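Local coordinates for protein hypothetical bacterial 6-phosphogluconolactonase (PDB 3SCY) that is a seven-bladed beta-propeller protein that probably hydrolyses 6-phosphogluconolactone, an activity still only putative, at residues Ser78-Asp83 with Gly87-Leu92; Thr31-Glu36 with Leu42-Ala47; Ala132-Ser137 with Ala188-Lys193; Ser66-Glu69 with Ala75-Ser78. All blocks are in the same frame, centred on the assembly; numbering follows the deposited sequence. Where two conformers were deposited one is given.

Interaction 1. Residues Ser78-Asp83 with Gly87-Leu92; sequences SAFAFD and GTLHLL
Leu-91 lays its CD1 methyl over one face of the Phe-80 ring, 4.1 Å from the ring centroid and offset toward the rim on the side of CE2, in a CH-pi contact. The methyl gets there because CG of Leu-91 stands anti to its own backbone N (chi1 -177°), which swings the branch back toward the strand of Phe-80. The edge of the same ring points at the carbonyl carbon of His-90. Leu-89 lies between the two aromatic residues: its CD2 is 3.5 Å from Phe-82 CD1 and 3.7 Å from Phe-80 CB, so a single methyl bridges both. Phe-80 and Phe-82 differ in their first torsion (-56° against -175°), and the Phe-82 ring leans to the turn, where CD1 lies 3.3 Å from Thr-88 O. The two strands, 76-83 and 88-96, form the outer hairpin of a four-stranded propeller blade. Phe-80, Phe-82, Leu-89 and Leu-91 share one face of it, while Ala-81 and His-90 lie on the other. Backbone bonds run in both directions between Ala-81 and His-90, the one from Ala-81 N to His-90 O measuring 2.8 Å. At the turn, Gly-87 and Thr-88 both face Asp-83 in a G1 beta bulge; Gly-87 takes a positive phi and its N donates to Asp-83 O at 2.7 Å. The Asp-83 carboxylate turns to Lys-86 in a salt bridge. At the far end Leu-92 packs CD2 on Ala-81 CB and also touches Ala-132 of a neighbouring loop.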
loop_
_atom_site.group_PDB
_atom_site.type_symbol
_atom_site.label_atom_id
_atom_site.label_comp_id
_atom_site.label_asym_id
_atom_site.label_seq_id
_atom_site.Cartn_x
_atom_site.Cartn_y
_atom_site.Cartn_z
ATOM N N SER A 78 -4.609 9.400 11.760
ATOM C CA SER A 78 -5.377 10.635 11.659
ATOM C C SER A 78 -6.534 10.412 10.711
ATOM O O SER A 78 -6.340 9.763 9.679
ATOM C CB SER A 78 -4.489 11.761 11.133
ATOM O OG SER A 78 -3.397 12.005 12.004
ATOM N N ALA A 79 -7.702 10.957 11.040
ATOM C CA ALA A 79 -8.900 10.882 10.217
ATOM C C ALA A 79 -9.250 12.259 9.728
ATOM O O ALA A 79 -9.280 13.204 10.528
ATOM C CB ALA A 79 -10.052 10.315 11.035
ATOM N N PHE A 80 -9.557 12.383 8.439
ATOM C CA PHE A 80 -9.883 13.659 7.815
ATOM C C PHE A 80 -11.157 13.607 7.014
ATOM O O PHE A 80 -11.422 12.586 6.367
ATOM C CB PHE A 80 -8.778 14.048 6.803
ATOM C CG PHE A 80 -7.370 14.120 7.326
ATOM C CD1 PHE A 80 -6.586 12.975 7.411
ATOM C CD2 PHE A 80 -6.814 15.343 7.704
ATOM C CE1 PHE A 80 -5.284 13.034 7.880
ATOM C CE2 PHE A 80 -5.513 15.401 8.197
ATOM C CZ PHE A 80 -4.766 14.244 8.295
ATOM N N ALA A 81 -11.911 14.709 6.987
ATOM C CA ALA A 81 -12.982 14.854 6.011
ATOM C C ALA A 81 -12.312 15.300 4.709
ATOM O O ALA A 81 -11.425 16.174 4.734
ATOM C CB ALA A 81 -13.997 15.879 6.462
ATOM N N PHE A 82 -12.688 14.692 3.597
ATOM C CA PHE A 82 -12.069 15.005 2.311
ATOM C C PHE A 82 -13.075 15.543 1.330
ATOM O O PHE A 82 -14.192 15.043 1.216
ATOM C CB PHE A 82 -11.378 13.742 1.736
ATOM C CG PHE A 82 -10.593 13.992 0.466
ATOM C CD1 PHE A 82 -9.555 14.919 0.442
ATOM C CD2 PHE A 82 -10.839 13.248 -0.677
ATOM C CE1 PHE A 82 -8.819 15.138 -0.723
ATOM C CE2 PHE A 82 -10.094 13.457 -1.838
ATOM C CZ PHE A 82 -9.092 14.403 -1.852
ATOM N N ASP A 83 -12.680 16.604 0.620
ATOM C CA ASP A 83 -13.498 17.195 -0.440
ATOM C C ASP A 83 -12.701 16.989 -1.728
ATOM O O ASP A 83 -11.708 17.677 -1.950
ATOM C CB ASP A 83 -13.830 18.662 -0.141
ATOM C CG ASP A 83 -14.686 19.344 -1.198
ATOM O OD1 ASP A 83 -14.547 18.997 -2.396
ATOM O OD2 ASP A 83 -15.461 20.243 -0.839
ATOM N N GLY A 87 -9.877 19.248 -3.100
ATOM C CA GLY A 87 -8.672 18.547 -2.676
ATOM C C GLY A 87 -8.307 18.890 -1.246
ATOM O O GLY A 87 -7.161 18.700 -0.845
ATOM N N THR A 88 -9.275 19.361 -0.454
ATOM C CA THR A 88 -9.010 19.812 0.902
ATOM C C THR A 88 -9.221 18.707 1.894
ATOM O O THR A 88 -10.124 17.884 1.727
ATOM C CB THR A 88 -9.879 21.031 1.272
ATOM O OG1 THR A 88 -11.242 20.695 1.041
ATOM C CG2 THR A 88 -9.486 22.284 0.494
ATOM N N LEU A 89 -8.378 18.694 2.931
ATOM C CA LEU A 89 -8.435 17.742 4.038
ATOM C C LEU A 89 -8.720 18.499 5.317
ATOM O O LEU A 89 -8.044 19.493 5.592
ATOM C CB LEU A 89 -7.120 16.988 4.168
ATOM C CG LEU A 89 -6.868 15.985 3.066
ATOM C CD1 LEU A 89 -5.381 15.725 2.892
ATOM C CD2 LEU A 89 -7.616 14.704 3.331
ATOM N N HIS A 90 -9.711 18.065 6.082
ATOM C CA HIS A 90 -10.025 18.732 7.344
ATOM C C HIS A 90 -9.941 17.725 8.426
ATOM O O HIS A 90 -10.789 16.836 8.489
ATOM C CB HIS A 90 -11.416 19.416 7.332
ATOM C CG HIS A 90 -11.467 20.668 6.500
ATOM N ND1 HIS A 90 -11.643 20.612 5.144
ATOM C CD2 HIS A 90 -11.373 21.964 6.880
ATOM C CE1 HIS A 90 -11.646 21.863 4.725
ATOM N NE2 HIS A 90 -11.495 22.719 5.738
ATOM N N LEU A 91 -8.905 17.815 9.255
ATOM C CA LEU A 91 -8.700 16.873 10.342
ATOM C C LEU A 91 -9.935 16.785 11.227
ATOM O O LEU A 91 -10.524 17.800 11.612
ATOM C CB LEU A 91 -7.467 17.268 11.174
ATOM C CG LEU A 91 -7.062 16.328 12.316
ATOM C CD1 LEU A 91 -6.528 14.982 11.797
ATOM C CD2 LEU A 91 -6.062 17.002 13.239
ATOM N N LEU A 92 -10.321 15.542 11.541
ATOM C CA LEU A 92 -11.428 15.270 12.443
ATOM C C LEU A 92 -10.872 14.909 13.798
ATOM O O LEU A 92 -11.276 15.490 14.808
ATOM C CB LEU A 92 -12.326 14.144 11.909
ATOM C CG LEU A 92 -12.958 14.358 10.517
ATOM C CD1 LEU A 92 -13.822 13.155 10.155
ATOM C CD2 LEU A 92 -13.798 15.620 10.457
#

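Interaction 2. Residues Thr31-Glu36 with Leu42-Ala47; sequences TFRFNE and LPLSDA
A chi1 of 60° sets OG1 of Thr-31 between its own backbone N and carbonyl carbon, beside the bulged Ser-45, and an anti chi1 (-158°) followed by bends at chi2 and chi3 folds Arg-33 back over Leu-44. The guanidinium therefore lies with one face against the leucine: CD1 of Leu-44 sits 3.6 Å from CZ of Arg-33, over the centre of the group, and CD2 approaches NH2. With its flat face on this apolar branch, the group still has its N-H groups for acceptors around it. NH2 donates to Glu-85 O, and NH1 to Lys-84 O and Thr-15 OG1, so several bonds fix its rotation. Leu-44 and Ser-45 together face Thr-31 in a classic beta bulge. Leu-44 N gives the shorter bond to Thr-31 O, 2.9 Å, while Ser-45 N makes weak bonds to that oxygen and to Thr-31 OG1. Thr-31 N donates to Ser-45 O. Beyond the bulge the pairing is regular, Arg-33 N donating to Leu-42 O at 2.7 Å and Leu-42 N returning a bond to Arg-33 O. On the other face of the sheet, the Phe-32 ring slants across Pro-43, CD2 lying 3.6 Å from Pro-43 CA and CE2 4.0 Å from Pro-43 CG. The hairpin is the outer half of a propeller blade: strand 41-48 is its outermost strand, strand 28-35 continues the sheet inward to strand 13-20, and the next blade abuts it, where Ser-45 touches Thr-88 of strand 88-96 and Thr-31 OG1 probably bonds to Gly-87 O in the turn before it.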
loop_
_atom_site.group_PDB
_atom_site.type_symbol
_atom_site.label_atom_id
_atom_site.label_comp_id
_atom_site.label_asym_id
_atom_site.label_seq_id
_atom_site.Cartn_x
_atom_site.Cartn_y
_atom_site.Cartn_z
ATOM N N THR A 31 -2.249 17.317 -2.114
ATOM C CA THR A 31 -3.276 16.864 -3.045
ATOM C C THR A 31 -3.105 17.558 -4.392
ATOM O O THR A 31 -2.662 18.712 -4.452
ATOM C CB THR A 31 -4.671 17.056 -2.505
ATOM O OG1 THR A 31 -4.877 18.440 -2.250
ATOM C CG2 THR A 31 -4.933 16.241 -1.234
ATOM N N PHE A 32 -3.440 16.830 -5.459
ATOM C CA PHE A 32 -3.270 17.275 -6.849
ATOM C C PHE A 32 -4.401 16.804 -7.719
ATOM O O PHE A 32 -4.994 15.763 -7.451
ATOM C CB PHE A 32 -1.947 16.689 -7.454
ATOM C CG PHE A 32 -0.664 17.043 -6.735
ATOM C CD1 PHE A 32 -0.265 16.337 -5.603
ATOM C CD2 PHE A 32 0.133 18.088 -7.178
ATOM C CE1 PHE A 32 0.900 16.681 -4.921
ATOM C CE2 PHE A 32 1.280 18.463 -6.468
ATOM C CZ PHE A 32 1.667 17.738 -5.354
ATOM N N ARG A 33 -4.645 17.522 -8.817
ATOM C CA ARG A 33 -5.489 16.996 -9.860
ATOM C C ARG A 33 -4.539 16.284 -10.828
ATOM O O ARG A 33 -3.470 16.820 -11.111
ATOM C CB ARG A 33 -6.293 18.092 -10.574
ATOM C CG ARG A 33 -7.535 17.515 -11.264
ATOM C CD ARG A 33 -8.646 17.231 -10.257
ATOM N NE ARG A 33 -9.182 18.500 -9.780
ATOM C CZ ARG A 33 -9.906 18.694 -8.686
ATOM N NH1 ARG A 33 -10.199 17.675 -7.880
ATOM N NH2 ARG A 33 -10.317 19.909 -8.368
ATOM N N PHE A 34 -4.872 15.082 -11.289
ATOM C CA PHE A 34 -4.006 14.389 -12.255
ATOM C C PHE A 34 -4.856 13.922 -13.436
ATOM O O PHE A 34 -5.822 13.180 -13.233
ATOM C CB PHE A 34 -3.251 13.198 -11.601
ATOM C CG PHE A 34 -2.348 12.505 -12.607
ATOM C CD1 PHE A 34 -1.085 13.022 -12.914
ATOM C CD2 PHE A 34 -2.782 11.374 -13.293
ATOM C CE1 PHE A 34 -0.275 12.413 -13.877
ATOM C CE2 PHE A 34 -1.960 10.757 -14.244
ATOM C CZ PHE A 34 -0.720 11.288 -14.539
ATOM N N ASN A 35 -4.487 14.326 -14.667
ATOM C CA ASN A 35 -5.256 13.913 -15.836
ATOM C C ASN A 35 -4.713 12.580 -16.363
ATOM O O ASN A 35 -3.567 12.528 -16.815
ATOM C CB ASN A 35 -5.211 15.005 -16.898
ATOM C CG ASN A 35 -6.193 14.784 -17.998
ATOM O OD1 ASN A 35 -6.275 13.697 -18.590
ATOM N ND2 ASN A 35 -6.999 15.793 -18.264
ATOM N N GLU A 36 -5.519 11.494 -16.270
ATOM C CA GLU A 36 -5.073 10.149 -16.681
ATOM C C GLU A 36 -5.130 9.951 -18.216
ATOM O O GLU A 36 -4.872 8.846 -18.680
ATOM C CB GLU A 36 -5.824 9.018 -15.946
ATOM C CG GLU A 36 -7.325 8.928 -16.200
ATOM C CD GLU A 36 -8.019 7.628 -15.828
ATOM O OE1 GLU A 36 -7.351 6.701 -15.310
ATOM O OE2 GLU A 36 -9.235 7.519 -16.112
ATOM N N LEU A 42 -2.006 19.348 -11.447
ATOM C CA LEU A 42 -2.255 20.626 -10.849
ATOM C C LEU A 42 -2.272 20.526 -9.320
ATOM O O LEU A 42 -3.078 19.741 -8.820
ATOM C CB LEU A 42 -3.645 21.107 -11.318
ATOM C CG LEU A 42 -3.958 22.582 -11.181
ATOM C CD1 LEU A 42 -3.397 23.369 -12.356
ATOM C CD2 LEU A 42 -5.459 22.794 -11.106
ATOM N N PRO A 43 -1.476 21.329 -8.567
ATOM C CA PRO A 43 -1.559 21.278 -7.101
ATOM C C PRO A 43 -2.906 21.816 -6.627
ATOM O O PRO A 43 -3.437 22.771 -7.207
ATOM C CB PRO A 43 -0.392 22.170 -6.657
ATOM C CG PRO A 43 0.544 22.187 -7.854
ATOM C CD PRO A 43 -0.424 22.270 -8.997
ATOM N N LEU A 44 -3.492 21.189 -5.595
ATOM C CA LEU A 44 -4.776 21.655 -5.092
ATOM C C LEU A 44 -4.620 22.187 -3.688
ATOM O O LEU A 44 -4.905 23.345 -3.422
ATOM C CB LEU A 44 -5.852 20.535 -5.130
ATOM C CG LEU A 44 -6.218 19.952 -6.508
ATOM C CD1 LEU A 44 -7.144 18.751 -6.354
ATOM C CD2 LEU A 44 -6.897 20.997 -7.399
ATOM N N SER A 45 -4.180 21.342 -2.762
ATOM C CA SER A 45 -4.098 21.766 -1.374
ATOM C C SER A 45 -3.056 20.944 -0.656
ATOM O O SER A 45 -2.355 20.150 -1.270
ATOM C CB SER A 45 -5.467 21.602 -0.694
ATOM O OG SER A 45 -5.522 22.225 0.577
ATOM N N ASP A 46 -2.947 21.148 0.636
ATOM C CA ASP A 46 -2.056 20.371 1.476
ATOM C C ASP A 46 -2.579 20.371 2.882
ATOM O O ASP A 46 -3.434 21.186 3.221
ATOM C CB ASP A 46 -0.604 20.887 1.416
ATOM C CG ASP A 46 -0.439 22.324 1.849
ATOM O OD1 ASP A 46 -0.671 22.610 3.044
ATOM O OD2 ASP A 46 -0.043 23.157 1.000
ATOM N N ALA A 47 -2.108 19.431 3.687
ATOM C CA ALA A 47 -2.511 19.318 5.081
ATOM C C ALA A 47 -1.282 19.097 5.933
ATOM O O ALA A 47 -0.449 18.244 5.603
ATOM C CB ALA A 47 -3.506 18.172 5.268
#

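Interaction 3. Residues Ala132-Ser137 with Ala188-Lys193; sequences ALLPAS and ANADNK
Leu-134, in an extended loop, faces Ala-190 at the start of a short turn whose residues 190-192 have helical backbone angles, with the two CA atoms 7.2 Å apart. The contact is carried by the forked end of the leucine. Both of its methyls rest against Ala-190 CB, which lies 3.8 Å from CD2 and almost as close to CD1. Lys-193 crosses the leucine at about a right angle and brings its NZ to 3.6 Å from Leu-134 CD2. The lysine chain is bent at chi2 (-81°) and then runs extended, which curls the ammonium group back over its own turn, where NZ donates to Ala-190 O at 3.0 Å, nearly in line with that carbonyl. The turn is held from inside by Asn-189, whose OD1 accepts from Asn-192 N at 2.7 Å in an almost straight bond (173°), an Asx motif; a weak bond from Asp-191 N reaches the same oxygen. Asn-192 OD1 in return accepts from Asn-189 N, while its ND2 donates to Asn-187 O, and the backbone bond from Lys-193 N to Asn-189 O closes the loop. Within its own blade, Leu-134 also rests on Pro-126 of strand 121-126. The two loops lead into the last strands of successive propeller blades, 138-141 and 197-206, and meet at the surface. Between them the contact is purely van der Waals and small, burying 104 Å² in all; its polar bonds lie within the 188-193 turn, consistent with a turn shaped mainly by its own asparagines and lysine.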
loop_
_atom_site.group_PDB
_atom_site.type_symbol
_atom_site.label_atom_id
_atom_site.label_comp_id
_atom_site.label_asym_id
_atom_site.label_seq_id
_atom_site.Cartn_x
_atom_site.Cartn_y
_atom_site.Cartn_z
ATOM N N ALA A 132 -15.030 9.884 11.997
ATOM C CA ALA A 132 -13.886 10.047 12.875
ATOM C C ALA A 132 -13.516 8.691 13.504
ATOM O O ALA A 132 -14.315 7.749 13.465
ATOM C CB ALA A 132 -14.191 11.099 13.945
ATOM N N LEU A 133 -12.331 8.593 14.083
ATOM C CA LEU A 133 -11.889 7.330 14.659
ATOM C C LEU A 133 -12.254 7.193 16.115
ATOM O O LEU A 133 -12.100 8.129 16.894
ATOM C CB LEU A 133 -10.358 7.178 14.565
ATOM C CG LEU A 133 -9.756 7.109 13.192
ATOM C CD1 LEU A 133 -8.322 7.596 13.240
ATOM C CD2 LEU A 133 -9.788 5.715 12.671
ATOM N N LEU A 134 -12.667 5.996 16.503
ATOM C CA LEU A 134 -12.804 5.701 17.915
ATOM C C LEU A 134 -11.431 5.241 18.411
ATOM O O LEU A 134 -10.584 4.804 17.621
ATOM C CB LEU A 134 -13.862 4.610 18.181
ATOM C CG LEU A 134 -15.273 5.085 18.459
ATOM C CD1 LEU A 134 -15.942 5.566 17.198
ATOM C CD2 LEU A 134 -16.098 3.976 19.105
ATOM N N PRO A 135 -11.166 5.291 19.710
ATOM C CA PRO A 135 -9.894 4.750 20.229
ATOM C C PRO A 135 -9.715 3.284 19.836
ATOM O O PRO A 135 -10.708 2.592 19.616
ATOM C CB PRO A 135 -10.045 4.886 21.747
ATOM C CG PRO A 135 -11.028 5.992 21.918
ATOM C CD PRO A 135 -12.015 5.806 20.803
ATOM N N ALA A 136 -8.473 2.815 19.730
ATOM C CA ALA A 136 -8.225 1.431 19.305
ATOM C C ALA A 136 -9.089 0.436 20.076
ATOM O O ALA A 136 -9.259 0.591 21.293
ATOM C CB ALA A 136 -6.776 1.091 19.497
ATOM N N SER A 137 -9.715 -0.512 19.367
ATOM C CA SER A 137 -10.537 -1.551 20.008
ATOM C C SER A 137 -9.752 -2.843 20.147
ATOM O O SER A 137 -10.133 -3.699 20.945
ATOM C CB SER A 137 -11.820 -1.809 19.227
ATOM O OG SER A 137 -11.479 -2.106 17.880
ATOM N N ALA A 188 -18.887 -6.255 13.016
ATOM C CA ALA A 188 -18.246 -5.469 14.083
ATOM C C ALA A 188 -18.186 -3.983 13.756
ATOM O O ALA A 188 -17.698 -3.596 12.702
ATOM C CB ALA A 188 -16.843 -5.983 14.327
ATOM N N ASN A 189 -18.691 -3.159 14.663
ATOM C CA ASN A 189 -18.640 -1.721 14.421
ATOM C C ASN A 189 -18.519 -0.970 15.752
ATOM O O ASN A 189 -18.390 -1.581 16.815
ATOM C CB ASN A 189 -19.860 -1.248 13.598
ATOM C CG ASN A 189 -21.185 -1.466 14.282
ATOM O OD1 ASN A 189 -21.267 -1.463 15.505
ATOM N ND2 ASN A 189 -22.234 -1.699 13.504
ATOM N N ALA A 190 -18.545 0.358 15.674
ATOM C CA ALA A 190 -18.418 1.259 16.822
ATOM C C ALA A 190 -19.562 1.128 17.819
ATOM O O ALA A 190 -19.337 1.293 19.028
ATOM C CB ALA A 190 -18.363 2.698 16.308
ATOM N N ASP A 191 -20.774 0.829 17.323
ATOM C CA ASP A 191 -21.979 0.727 18.151
ATOM C C ASP A 191 -22.086 -0.616 18.883
ATOM O O ASP A 191 -22.415 -0.641 20.077
ATOM C CB ASP A 191 -23.236 0.954 17.283
ATOM C CG ASP A 191 -24.563 0.774 18.001
ATOM O OD1 ASP A 191 -24.789 1.469 19.018
ATOM O OD2 ASP A 191 -25.375 -0.057 17.545
ATOM N N ASN A 192 -21.870 -1.733 18.173
ATOM C CA ASN A 192 -22.050 -3.024 18.852
ATOM C C ASN A 192 -20.804 -3.495 19.631
ATOM O O ASN A 192 -20.937 -4.423 20.435
ATOM C CB ASN A 192 -22.538 -4.099 17.889
ATOM C CG ASN A 192 -21.618 -4.368 16.734
ATOM O OD1 ASN A 192 -20.388 -4.371 16.871
ATOM N ND2 ASN A 192 -22.198 -4.650 15.564
ATOM N N LYS A 193 -19.615 -2.873 19.409
ATOM C CA LYS A 193 -18.367 -3.197 20.111
ATOM C C LYS A 193 -17.961 -4.688 19.944
ATOM O O LYS A 193 -17.189 -5.213 20.764
ATOM C CB LYS A 193 -18.448 -2.846 21.630
ATOM C CG LYS A 193 -19.060 -1.483 21.982
ATOM C CD LYS A 193 -18.076 -0.343 21.827
ATOM C CE LYS A 193 -18.635 0.976 22.297
ATOM N NZ LYS A 193 -17.983 2.116 21.596
#

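Interaction 4. Residues Ser66-Glu69 with Ala75-Ser78; sequences SVNE and AAVS
Ser-66 and Ser-78 bind each other through both backbone bonds of an antiparallel hydrogen-bonded pair: Ser-78 N donates to Ser-66 O at 2.8 Å, and Ser-66 N to Ser-78 O at 2.9 Å. Two residues on, Asn-68 N reaches Ala-76 O at 2.8 Å, and the return bond from Ala-76 N to Asn-68 O is longer. The Asn-68 side chain, its CG anti to the carbonyl carbon (chi1 -60°), runs back along the face that it shares with Ser-66, Ala-76 and Ser-78. Its amide end is directed at the Ser-78 hydroxyl, and Asn-68 CG comes to 3.4 Å from Ser-78 OG. In one of two conformers, Ser-66 OG donates to Val-67 O and lies 3.8 Å from Ser-78 CB, a placement that remains doubtful. On the other face Val-67 pairs with Val-77, their CA atoms 4.4 Å apart. Val-77 CG1, anti to its backbone N (chi1 176°), swings across the strand gap to lie 3.3 Å from Ser-66 O, the same oxygen that Val-77 CA also approaches. Farther out, Thr-94 of strand 88-96 packs on Asn-68, Ala-76 and Ser-78, while Leu-105 and Leu-133 cover Val-77. All of the touching residues are buried, as befits a hairpin joining strands 63-68 and 76-83, the two middle strands of a four-stranded antiparallel blade in a seven-bladed beta-propeller.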
loop_
_atom_site.group_PDB
_atom_site.type_symbol
_atom_site.label_atom_id
_atom_site.label_comp_id
_atom_site.label_asym_id
_atom_site.label_seq_id
_atom_site.Cartn_x
_atom_site.Cartn_y
_atom_site.Cartn_z
ATOM N N SER A 66 -4.827 8.491 7.581
ATOM C CA SER A 66 -3.393 8.370 7.385
ATOM C C SER A 66 -2.727 7.841 8.616
ATOM O O SER A 66 -3.188 8.087 9.724
ATOM C CB SER A 66 -2.780 9.720 7.008
ATOM O OG SER A 66 -2.497 10.538 8.134
ATOM N N VAL A 67 -1.593 7.175 8.428
ATOM C CA VAL A 67 -0.800 6.810 9.585
ATOM C C VAL A 67 -0.057 8.086 9.994
ATOM O O VAL A 67 -0.025 9.074 9.228
ATOM C CB VAL A 67 0.201 5.663 9.317
ATOM C CG1 VAL A 67 -0.514 4.391 8.883
ATOM C CG2 VAL A 67 1.288 6.085 8.306
ATOM N N ASN A 68 0.522 8.072 11.205
ATOM C CA ASN A 68 1.498 9.058 11.692
ATOM C C ASN A 68 2.647 8.164 12.107
ATOM O O ASN A 68 2.586 7.558 13.185
ATOM C CB ASN A 68 0.937 9.948 12.812
ATOM C CG ASN A 68 -0.271 10.732 12.356
ATOM O OD1 ASN A 68 -0.161 11.715 11.614
ATOM N ND2 ASN A 68 -1.457 10.281 12.729
ATOM N N GLU A 69 3.624 7.976 11.213
ATOM C CA GLU A 69 4.667 6.982 11.423
ATOM C C GLU A 69 5.781 7.488 12.325
ATOM O O GLU A 69 6.707 8.162 11.881
ATOM C CB GLU A 69 5.207 6.448 10.092
ATOM C CG GLU A 69 6.056 5.204 10.288
ATOM C CD GLU A 69 6.835 4.730 9.081
ATOM O OE1 GLU A 69 6.543 5.185 7.954
ATOM O OE2 GLU A 69 7.710 3.855 9.262
ATOM N N ALA A 75 3.045 7.492 17.662
ATOM C CA ALA A 75 2.484 6.588 16.631
ATOM C C ALA A 75 0.960 6.641 16.663
ATOM O O ALA A 75 0.346 6.429 17.711
ATOM C CB ALA A 75 2.977 5.168 16.844
ATOM N N ALA A 76 0.338 6.969 15.515
ATOM C CA ALA A 76 -1.084 7.205 15.504
ATOM C C ALA A 76 -1.691 7.075 14.114
ATOM O O ALA A 76 -0.985 6.787 13.141
ATOM C CB ALA A 76 -1.349 8.627 16.027
ATOM N N VAL A 77 -3.018 7.273 14.051
ATOM C CA VAL A 77 -3.786 7.372 12.810
ATOM C C VAL A 77 -4.576 8.655 12.871
ATOM O O VAL A 77 -5.146 8.967 13.922
ATOM C CB VAL A 77 -4.690 6.154 12.538
ATOM C CG1 VAL A 77 -5.545 6.364 11.281
ATOM C CG2 VAL A 77 -3.837 4.906 12.393
ATOM N N SER A 78 -4.609 9.400 11.760
ATOM C CA SER A 78 -5.377 10.635 11.659
ATOM C C SER A 78 -6.534 10.412 10.711
ATOM O O SER A 78 -6.340 9.763 9.679
ATOM C CB SER A 78 -4.489 11.761 11.133
ATOM O OG SER A 78 -3.397 12.005 12.004
#

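In the fold
Along the chain the order is interaction 2, 4, 1 and 3, all within the lactonase propeller. Interactions 4 and 1 lie on one blade, sharing strand 76-83 and Ser-78, with centres 14 Å apart; together they tie strands 63-68, 76-83 and 88-96 side by side. Interaction 2 closes the outer edge of the preceding blade and also has its centre 14 Å from that of interaction 1, which it touches where Leu-89 CD1 packs 3.9 Å from Ala-47 CB. Interaction 3 joins loops of the two following blades, with Leu-133 packing on Ala-79 and Val-77. Two of the contacts thus build one blade, and the other two belong to blades that precede and follow it along the chain and pack against it.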